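PDB 6VW4: aromatic-ring-hydroxylating dioxygenase beta subunit from Catenulispora acidiphila, which is of unconfirmed function but has an NTF2-like fold, binds the polyketide S-DNPA in its pocket and may have dioxygenase activity. Local coordinates for residues 74-85 with 97-108. Residues are numbered along the deposited sequence; the frame is centred on the assembly and turned at random.
With SDN ([(3S)-9-hydroxy-1-methyl-10-oxo-4,10-dihydro-3H-benzo[g]isochromen-3-yl]acetic acid), chain C.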
ATOM      1  N   VAL A  74      -5.601 -22.538   1.145  1.00 74.39           N
ATOM      2  CA  VAL A  74      -4.662 -21.426   1.205  1.00 62.56           C
ATOM      3  C   VAL A  74      -5.316 -20.158   0.666  1.00 48.57           C
ATOM      4  O   VAL A  74      -6.120 -20.211  -0.267  1.00 49.18           O
ATOM      5  CB  VAL A  74      -3.400 -21.768   0.399  1.00 63.69           C
ATOM      6  CG1 VAL A  74      -2.632 -20.530   0.059  1.00 80.94           C
ATOM      7  CG2 VAL A  74      -2.542 -22.708   1.171  1.00 79.77           C
ATOM      8  N   GLN A  75      -4.968 -19.006   1.254  1.00 53.89           N
ATOM      9  CA  GLN A  75      -5.441 -17.706   0.766  1.00 40.75           C
ATOM     10  C   GLN A  75      -4.260 -16.771   0.559  1.00 30.47           C
ATOM     11  O   GLN A  75      -3.650 -16.307   1.523  1.00 39.17           O
ATOM     12  CB  GLN A  75      -6.457 -17.073   1.718  1.00 36.98           C
ATOM     13  CG  GLN A  75      -7.105 -15.789   1.171  1.00 46.23           C
ATOM     14  CD  GLN A  75      -7.794 -15.992  -0.181  1.00 45.74           C
ATOM     15  OE1 GLN A  75      -8.787 -16.714  -0.272  1.00 47.93           O
ATOM     16  NE2 GLN A  75      -7.266 -15.360  -1.235  1.00 35.93           N
ATOM     17  N   ARG A  76      -3.958 -16.483  -0.683  1.00 32.75           N
ATOM     18  CA  ARG A  76      -2.924 -15.527  -1.023  1.00 35.09           C
ATOM     19  C   ARG A  76      -3.521 -14.137  -1.249  1.00 38.66           C
ATOM     20  O   ARG A  76      -4.689 -13.992  -1.613  1.00 33.50           O
ATOM     21  CB  ARG A  76      -2.206 -15.930  -2.294  1.00 39.87           C
ATOM     22  CG  ARG A  76      -2.001 -17.408  -2.477  1.00 52.46           C
ATOM     23  CD  ARG A  76      -0.546 -17.695  -2.847  1.00 62.69           C
ATOM     24  NE  ARG A  76      -0.088 -16.911  -3.991  1.00 68.23           N
ATOM     25  CZ  ARG A  76       1.189 -16.760  -4.328  1.00 65.52           C
ATOM     26  NH1 ARG A  76       2.132 -17.344  -3.603  1.00 68.53           N
ATOM     27  NH2 ARG A  76       1.521 -16.022  -5.380  1.00 74.99           N
ATOM     28  N   ARG A  77      -2.690 -13.117  -1.021  1.00 33.69           N
ATOM     29  CA  ARG A  77      -3.011 -11.712  -1.220  1.00 35.62           C
ATOM     30  C   ARG A  77      -1.791 -11.044  -1.826  1.00 34.87           C
ATOM     31  O   ARG A  77      -0.672 -11.310  -1.393  1.00 34.75           O
ATOM     32  CB  ARG A  77      -3.346 -10.978   0.075  1.00 32.12           C
ATOM     33  CG  ARG A  77      -4.618 -11.399   0.764  1.00 35.22           C
ATOM     34  CD  ARG A  77      -5.832 -11.219  -0.106  1.00 42.46           C
ATOM     35  NE  ARG A  77      -6.962 -11.868   0.523  1.00 40.62           N
ATOM     36  CZ  ARG A  77      -8.101 -12.136  -0.089  1.00 38.29           C
ATOM     37  NH1 ARG A  77      -8.253 -11.797  -1.345  1.00 39.02           N
ATOM     38  NH2 ARG A  77      -9.076 -12.745   0.561  1.00 41.96           N
ATOM     39  N   HIS A  78      -1.999 -10.196  -2.824  1.00 29.39           N
ATOM     40  CA  HIS A  78      -0.937  -9.415  -3.437  1.00 29.55           C
ATOM     41  C   HIS A  78      -1.201  -7.958  -3.133  1.00 32.36           C
ATOM     42  O   HIS A  78      -2.212  -7.410  -3.594  1.00 34.17           O
ATOM     43  CB  HIS A  78      -0.896  -9.594  -4.950  1.00 27.10           C
ATOM     44  CG  HIS A  78      -0.496 -10.957  -5.365  1.00 35.26           C
ATOM     45  ND1 HIS A  78      -1.358 -12.024  -5.314  1.00 38.45           N
ATOM     46  CD2 HIS A  78       0.683 -11.438  -5.819  1.00 40.96           C
ATOM     47  CE1 HIS A  78      -0.720 -13.112  -5.706  1.00 39.41           C
ATOM     48  NE2 HIS A  78       0.513 -12.779  -6.037  1.00 42.37           N
ATOM     49  N   MET A  79      -0.278  -7.321  -2.423  1.00 31.43           N
ATOM     50  CA  MET A  79      -0.393  -5.912  -2.073  1.00 37.02           C
ATOM     51  C   MET A  79       0.549  -5.078  -2.908  1.00 34.34           C
ATOM     52  O   MET A  79       1.776  -5.178  -2.754  1.00 28.50           O
ATOM     53  CB  MET A  79      -0.072  -5.721  -0.598  1.00 31.68           C
ATOM     54  CG  MET A  79      -1.217  -6.140   0.238  1.00 42.32           C
ATOM     55  SD  MET A  79      -0.703  -6.703   1.852  1.00 53.77           S
ATOM     56  CE  MET A  79      -2.344  -7.306   2.380  1.00 47.34           C
ATOM     57  N   PHE A  80      -0.031  -4.185  -3.688  1.00 25.42           N
ATOM     58  CA  PHE A  80       0.743  -3.332  -4.556  1.00 32.13           C
ATOM     59  C   PHE A  80       0.980  -2.006  -3.854  1.00 27.73           C
ATOM     60  O   PHE A  80       0.060  -1.454  -3.253  1.00 30.10           O
ATOM     61  CB  PHE A  80      -0.011  -3.131  -5.852  1.00 28.36           C
ATOM     62  CG  PHE A  80      -0.038  -4.325  -6.769  1.00 36.93           C
ATOM     63  CD1 PHE A  80       0.385  -5.565  -6.352  1.00 33.63           C
ATOM     64  CD2 PHE A  80      -0.535  -4.191  -8.079  1.00 36.22           C
ATOM     65  CE1 PHE A  80       0.361  -6.645  -7.224  1.00 42.90           C
ATOM     66  CE2 PHE A  80      -0.562  -5.263  -8.943  1.00 39.77           C
ATOM     67  CZ  PHE A  80      -0.123  -6.493  -8.515  1.00 33.78           C
ATOM     68  N   THR A  81       2.211  -1.477  -3.946  1.00 23.33           N
ATOM     69  CA  THR A  81       2.457  -0.090  -3.525  1.00 25.17           C
ATOM     70  C   THR A  81       3.493   0.559  -4.448  1.00 28.34           C
ATOM     71  O   THR A  81       4.107  -0.111  -5.282  1.00 26.62           O
ATOM     72  CB  THR A  81       2.953  -0.020  -2.067  1.00 31.59           C
ATOM     73  OG1 THR A  81       4.191  -0.741  -1.962  1.00 29.69           O
ATOM     74  CG2 THR A  81       1.934  -0.577  -1.085  1.00 32.84           C
ATOM     75  N   MET A  82       3.736   1.850  -4.241  1.00 22.66           N
ATOM     76  CA  MET A  82       4.847   2.567  -4.862  1.00 26.11           C
ATOM     77  C   MET A  82       4.720   2.607  -6.370  1.00 29.73           C
ATOM     78  O   MET A  82       5.649   2.305  -7.091  1.00 23.60           O
ATOM     79  CB  MET A  82       6.197   1.995  -4.416  1.00 26.04           C
ATOM     80  CG  MET A  82       6.275   1.965  -2.805  1.00 28.09           C
ATOM     81  SD  MET A  82       6.013   3.479  -1.786  1.00 32.78           S
ATOM     82  CE  MET A  82       7.307   4.601  -2.282  1.00 42.23           C
ATOM     83  N   LEU A  83       3.560   3.025  -6.846  1.00 27.61           N
ATOM     84  CA  LEU A  83       3.334   3.033  -8.288  1.00 27.18           C
ATOM     85  C   LEU A  83       3.928   4.302  -8.899  1.00 27.39           C
ATOM     86  O   LEU A  83       3.650   5.409  -8.426  1.00 25.99           O
ATOM     87  CB  LEU A  83       1.843   2.963  -8.629  1.00 25.45           C
ATOM     88  CG  LEU A  83       1.427   3.184 -10.110  1.00 33.04           C
ATOM     89  CD1 LEU A  83       1.913   1.982 -10.912  1.00 31.17           C
ATOM     90  CD2 LEU A  83      -0.092   3.304 -10.239  1.00 28.03           C
ATOM     91  N   ALA A  84       4.745   4.152  -9.948  1.00 27.05           N
ATOM     92  CA  ALA A  84       5.160   5.286 -10.782  1.00 33.50           C
ATOM     93  C   ALA A  84       4.834   4.978 -12.243  1.00 37.62           C
ATOM     94  O   ALA A  84       5.092   3.869 -12.714  1.00 33.05           O
ATOM     95  CB  ALA A  84       6.656   5.591 -10.607  1.00 32.03           C
ATOM     96  N   ILE A  85       4.190   5.905 -12.942  1.00 35.27           N
ATOM     97  CA  ILE A  85       3.808   5.670 -14.330  1.00 32.09           C
ATOM     98  C   ILE A  85       4.630   6.588 -15.242  1.00 37.51           C
ATOM     99  O   ILE A  85       5.151   7.633 -14.823  1.00 36.97           O
ATOM    100  CB  ILE A  85       2.300   5.874 -14.579  1.00 31.37           C
ATOM    101  CG1 ILE A  85       1.933   7.325 -14.274  1.00 36.87           C
ATOM    102  CG2 ILE A  85       1.459   4.883 -13.803  1.00 28.83           C
ATOM    103  CD1 ILE A  85       0.450   7.652 -14.557  1.00 40.40           C
ATOM    104  N   GLN A  97       3.689   2.666 -19.148  1.00 36.27           N
ATOM    105  CA  GLN A  97       4.522   1.823 -18.314  1.00 47.19           C
ATOM    106  C   GLN A  97       4.273   2.115 -16.837  1.00 43.14           C
ATOM    107  O   GLN A  97       4.253   3.273 -16.429  1.00 33.66           O
ATOM    108  CB  GLN A  97       5.988   2.051 -18.644  1.00 38.23           C
ATOM    109  CG  GLN A  97       6.922   1.107 -17.906  1.00 48.90           C
ATOM    110  CD  GLN A  97       8.374   1.387 -18.226  1.00 47.73           C
ATOM    111  OE1 GLN A  97       9.065   2.103 -17.499  1.00 51.90           O
ATOM    112  NE2 GLN A  97       8.850   0.801 -19.314  1.00 60.11           N
ATOM    113  N   ALA A  98       4.123   1.053 -16.048  1.00 33.41           N
ATOM    114  CA  ALA A  98       3.885   1.130 -14.621  1.00 31.81           C
ATOM    115  C   ALA A  98       4.937   0.320 -13.873  1.00 33.47           C
ATOM    116  O   ALA A  98       4.999  -0.907 -14.018  1.00 30.70           O
ATOM    117  CB  ALA A  98       2.496   0.598 -14.278  1.00 30.55           C
ATOM    118  N   ASP A  99       5.707   0.999 -13.025  1.00 27.66           N
ATOM    119  CA  ASP A  99       6.657   0.370 -12.103  1.00 38.65           C
ATOM    120  C   ASP A  99       6.117   0.430 -10.681  1.00 36.11           C
ATOM    121  O   ASP A  99       5.682   1.492 -10.219  1.00 27.87           O
ATOM    122  CB  ASP A  99       8.024   1.058 -12.135  1.00 36.26           C
ATOM    123  CG  ASP A  99       8.720   0.915 -13.485  1.00 46.43           C
ATOM    124  OD1 ASP A  99       8.781  -0.224 -13.969  1.00 48.33           O
ATOM    125  OD2 ASP A  99       9.201   1.920 -14.055  1.00 61.62           O
ATOM    126  N   PHE A 100       6.188  -0.690  -9.977  1.00 25.77           N
ATOM    127  CA  PHE A 100       5.636  -0.731  -8.644  1.00 28.27           C
ATOM    128  C   PHE A 100       6.216  -1.910  -7.870  1.00 30.39           C
ATOM    129  O   PHE A 100       6.964  -2.726  -8.398  1.00 28.02           O
ATOM    130  CB  PHE A 100       4.092  -0.787  -8.720  1.00 25.02           C
ATOM    131  CG  PHE A 100       3.558  -1.985  -9.442  1.00 26.30           C
ATOM    132  CD1 PHE A 100       3.437  -1.990 -10.844  1.00 29.22           C
ATOM    133  CD2 PHE A 100       3.178  -3.109  -8.741  1.00 28.03           C
ATOM    134  CE1 PHE A 100       2.932  -3.095 -11.522  1.00 25.07           C
ATOM    135  CE2 PHE A 100       2.666  -4.257  -9.423  1.00 32.79           C
ATOM    136  CZ  PHE A 100       2.548  -4.244 -10.805  1.00 29.10           C
ATOM    137  N   TYR A 101       5.855  -1.960  -6.587  1.00 25.40           N
ATOM    138  CA  TYR A 101       6.267  -2.991  -5.649  1.00 33.07           C
ATOM    139  C   TYR A 101       5.083  -3.900  -5.388  1.00 30.48           C
ATOM    140  O   TYR A 101       3.929  -3.445  -5.293  1.00 32.96           O
ATOM    141  CB  TYR A 101       6.764  -2.391  -4.315  1.00 26.45           C
ATOM    142  CG  TYR A 101       8.073  -1.610  -4.377  1.00 29.82           C
ATOM    143  CD1 TYR A 101       8.889  -1.641  -5.519  1.00 33.63           C
ATOM    144  CD2 TYR A 101       8.486  -0.837  -3.294  1.00 29.41           C
ATOM    145  CE1 TYR A 101      10.085  -0.951  -5.548  1.00 33.08           C
ATOM    146  CE2 TYR A 101       9.646  -0.153  -3.310  1.00 32.34           C
ATOM    147  CZ  TYR A 101      10.462  -0.235  -4.428  1.00 32.60           C
ATOM    148  OH  TYR A 101      11.629   0.478  -4.423  1.00 34.17           O
ATOM    149  N   THR A 102       5.374  -5.183  -5.266  1.00 31.82           N
ATOM    150  CA  THR A 102       4.412  -6.160  -4.793  1.00 36.03           C
ATOM    151  C   THR A 102       4.945  -6.809  -3.531  1.00 35.91           C
ATOM    152  O   THR A 102       6.137  -7.103  -3.441  1.00 35.24           O
ATOM    153  CB  THR A 102       4.126  -7.267  -5.822  1.00 36.35           C
ATOM    154  OG1 THR A 102       3.644  -6.664  -7.017  1.00 41.05           O
ATOM    155  CG2 THR A 102       3.034  -8.184  -5.277  1.00 38.43           C
ATOM    156  N   LEU A 103       4.053  -7.017  -2.569  1.00 33.41           N
ATOM    157  CA  LEU A 103       4.276  -7.879  -1.423  1.00 31.14           C
ATOM    158  C   LEU A 103       3.264  -9.025  -1.420  1.00 32.97           C
ATOM    159  O   LEU A 103       2.053  -8.786  -1.361  1.00 34.98           O
ATOM    160  CB  LEU A 103       4.154  -7.078  -0.129  1.00 32.07           C
ATOM    161  CG  LEU A 103       4.490  -7.890   1.131  1.00 43.17           C
ATOM    162  CD1 LEU A 103       5.925  -8.327   1.125  1.00 42.58           C
ATOM    163  CD2 LEU A 103       4.191  -7.106   2.405  1.00 39.90           C
ATOM    164  N   VAL A 104       3.755 -10.261  -1.428  1.00 38.14           N
ATOM    165  CA  VAL A 104       2.910 -11.451  -1.406  1.00 32.33           C
ATOM    166  C   VAL A 104       2.667 -11.906   0.026  1.00 31.08           C
ATOM    167  O   VAL A 104       3.588 -12.016   0.833  1.00 35.09           O
ATOM    168  CB  VAL A 104       3.550 -12.577  -2.236  1.00 44.49           C
ATOM    169  CG1 VAL A 104       2.605 -13.758  -2.345  1.00 46.15           C
ATOM    170  CG2 VAL A 104       3.933 -12.045  -3.600  1.00 41.33           C
ATOM    171  N   LEU A 105       1.414 -12.160   0.343  1.00 35.61           N
ATOM    172  CA  LEU A 105       1.014 -12.748   1.613  1.00 29.09           C
ATOM    173  C   LEU A 105       0.322 -14.080   1.366  1.00 40.85           C
ATOM    174  O   LEU A 105      -0.450 -14.227   0.410  1.00 37.60           O
ATOM    175  CB  LEU A 105       0.094 -11.842   2.364  1.00 33.30           C
ATOM    176  CG  LEU A 105       0.790 -10.559   2.788  1.00 51.39           C
ATOM    177  CD1 LEU A 105      -0.262  -9.694   3.365  1.00 58.59           C
ATOM    178  CD2 LEU A 105       1.877 -10.810   3.798  1.00 55.71           C
ATOM    179  N   THR A 106       0.614 -15.062   2.217  1.00 35.46           N
ATOM    180  CA  THR A 106      -0.007 -16.385   2.114  1.00 41.01           C
ATOM    181  C   THR A 106      -0.478 -16.835   3.489  1.00 37.41           C
ATOM    182  O   THR A 106       0.322 -16.997   4.417  1.00 31.20           O
ATOM    183  CB  THR A 106       0.949 -17.425   1.534  1.00 42.36           C
ATOM    184  OG1 THR A 106       1.544 -16.925   0.343  1.00 36.87           O
ATOM    185  CG2 THR A 106       0.190 -18.717   1.182  1.00 48.41           C
ATOM    186  N   THR A 107      -1.771 -17.002   3.616  1.00 35.53           N
ATOM    187  CA  THR A 107      -2.398 -17.408   4.856  1.00 39.19           C
ATOM    188  C   THR A 107      -2.753 -18.886   4.762  1.00 37.00           C
ATOM    189  O   THR A 107      -3.434 -19.318   3.818  1.00 38.91           O
ATOM    190  CB  THR A 107      -3.646 -16.565   5.131  1.00 45.45           C
ATOM    191  OG1 THR A 107      -3.231 -15.221   5.374  1.00 49.48           O
ATOM    192  CG2 THR A 107      -4.398 -17.096   6.362  1.00 42.60           C
ATOM    193  N   ARG A 108      -2.254 -19.655   5.715  1.00 43.90           N
ATOM    194  CA  ARG A 108      -2.574 -21.066   5.894  1.00 47.09           C
ATOM    195  C   ARG A 108      -3.244 -21.221   7.249  1.00 42.82           C
ATOM    196  O   ARG A 108      -3.288 -20.280   8.054  1.00 49.84           O
ATOM    197  CB  ARG A 108      -1.305 -21.920   5.762  1.00 31.57           C
ATOM    198  CG  ARG A 108      -0.869 -22.058   4.340  1.00 42.69           C
ATOM    199  CD  ARG A 108       0.463 -22.716   4.268  1.00 42.49           C
ATOM    200  NE  ARG A 108       1.002 -22.854   2.909  1.00 40.58           N
ATOM    201  CZ  ARG A 108       1.977 -22.086   2.409  1.00 40.80           C
ATOM    202  NH1 ARG A 108       2.489 -21.097   3.117  1.00 43.89           N
ATOM    203  NH2 ARG A 108       2.441 -22.286   1.190  1.00 43.75           N
TER
HETATM  204  O4  SDN C 201       0.129 -11.664 -10.879  1.00 64.73           O
HETATM  205  C11 SDN C 201       1.160 -11.024 -10.190  1.00 57.36           C
HETATM  206  C12 SDN C 201       2.123 -11.737  -9.477  1.00 58.35           C
HETATM  207  C13 SDN C 201       2.040 -13.281  -9.464  1.00 66.94           C
HETATM  208  O5  SDN C 201       1.171 -13.836 -10.051  1.00 70.41           O
HETATM  209  C14 SDN C 201       3.084 -14.067  -8.693  1.00 81.79           C
HETATM  210  C15 SDN C 201       3.023 -15.614  -8.691  1.00 89.40           C
HETATM  211  O3  SDN C 201       4.288 -16.290  -8.522  1.00 88.46           O
HETATM  212  C16 SDN C 201       1.755 -16.409  -9.034  1.00 82.42           C
HETATM  213  C10 SDN C 201       1.201  -9.639 -10.168  1.00 67.24           C
HETATM  214  C9  SDN C 201       2.214  -8.964  -9.469  1.00 58.92           C
HETATM  215  C8  SDN C 201       3.181  -9.673  -8.773  1.00 60.13           C
HETATM  216  C7  SDN C 201       3.140 -11.064  -8.764  1.00 70.66           C
HETATM  217  C6  SDN C 201       4.224 -11.857  -7.964  1.00 72.91           C
HETATM  218  C5  SDN C 201       4.138 -13.382  -7.981  1.00 78.70           C
HETATM  219  C4  SDN C 201       5.152 -14.149  -7.256  1.00 86.00           C
HETATM  220  C3  SDN C 201       5.194 -15.638  -7.562  1.00 86.87           C
HETATM  221  C2  SDN C 201       4.793 -16.176  -6.200  1.00 87.75           C
HETATM  222  C1  SDN C 201       5.792 -16.911  -5.330  1.00 88.97           C
HETATM  223  O2  SDN C 201       6.980 -17.025  -5.709  1.00 87.12           O
HETATM  224  O1  SDN C 201       5.389 -17.404  -4.236  1.00 98.21           O
HETATM  225  O   HOH W   1      -3.467 -13.921   3.125  1.00 37.14           O
HETATM  226  O   HOH W   2       3.959  -3.526  -2.062  1.00 25.73           O
HETATM  227  O   HOH W   3       7.443   3.789 -14.925  1.00 45.92           O
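Phe80 and Phe100 meet obliquely, planes at 37° and ring centroids 4.6 Å apart. Phe100 CE2 sits over the centre of one Phe80 face. Phe100 gets there with CG between its backbone N and carbonyl carbon (chi1 60°). Thr102 lies alongside Phe80, its OG1 3.3 Å from Phe80 CE1. That buried hydroxyl has no hydrogen-bonding partner. Phe80 CZ reaches C9 of the ligand SDN at 3.5 Å. Replacing Phe80 by an alanine is likely to open a gap beside the ligand and Phe100.

Further along this pocket face, Val104 CG1 lies over one face of the Arg76 guanidinium. Arg76 NH1 gives a weak but straight hydrogen bond (3.3 Å, 168°) to SDN carboxylate O1. His78 ND1 is hydrogen-bonded to Asp26, while His78 NE2 lies 3.8 Å from SDN C13.

On the other face, Met79 CE packs on Leu105 CD1; Met79 also packs on Thr81 of a neighbouring subunit. In this antiparallel hairpin a beta bulge shifts the register by one between Thr81 and Ala84. Within it, Met82 CB lies over the Tyr101 ring (CH-pi, 4.2 Å to the centroid). Phe80 and His78 thus touch the fused rings, and Arg76 probably helps balance the acid's charge, consistent with an aromatic polyketide ligand.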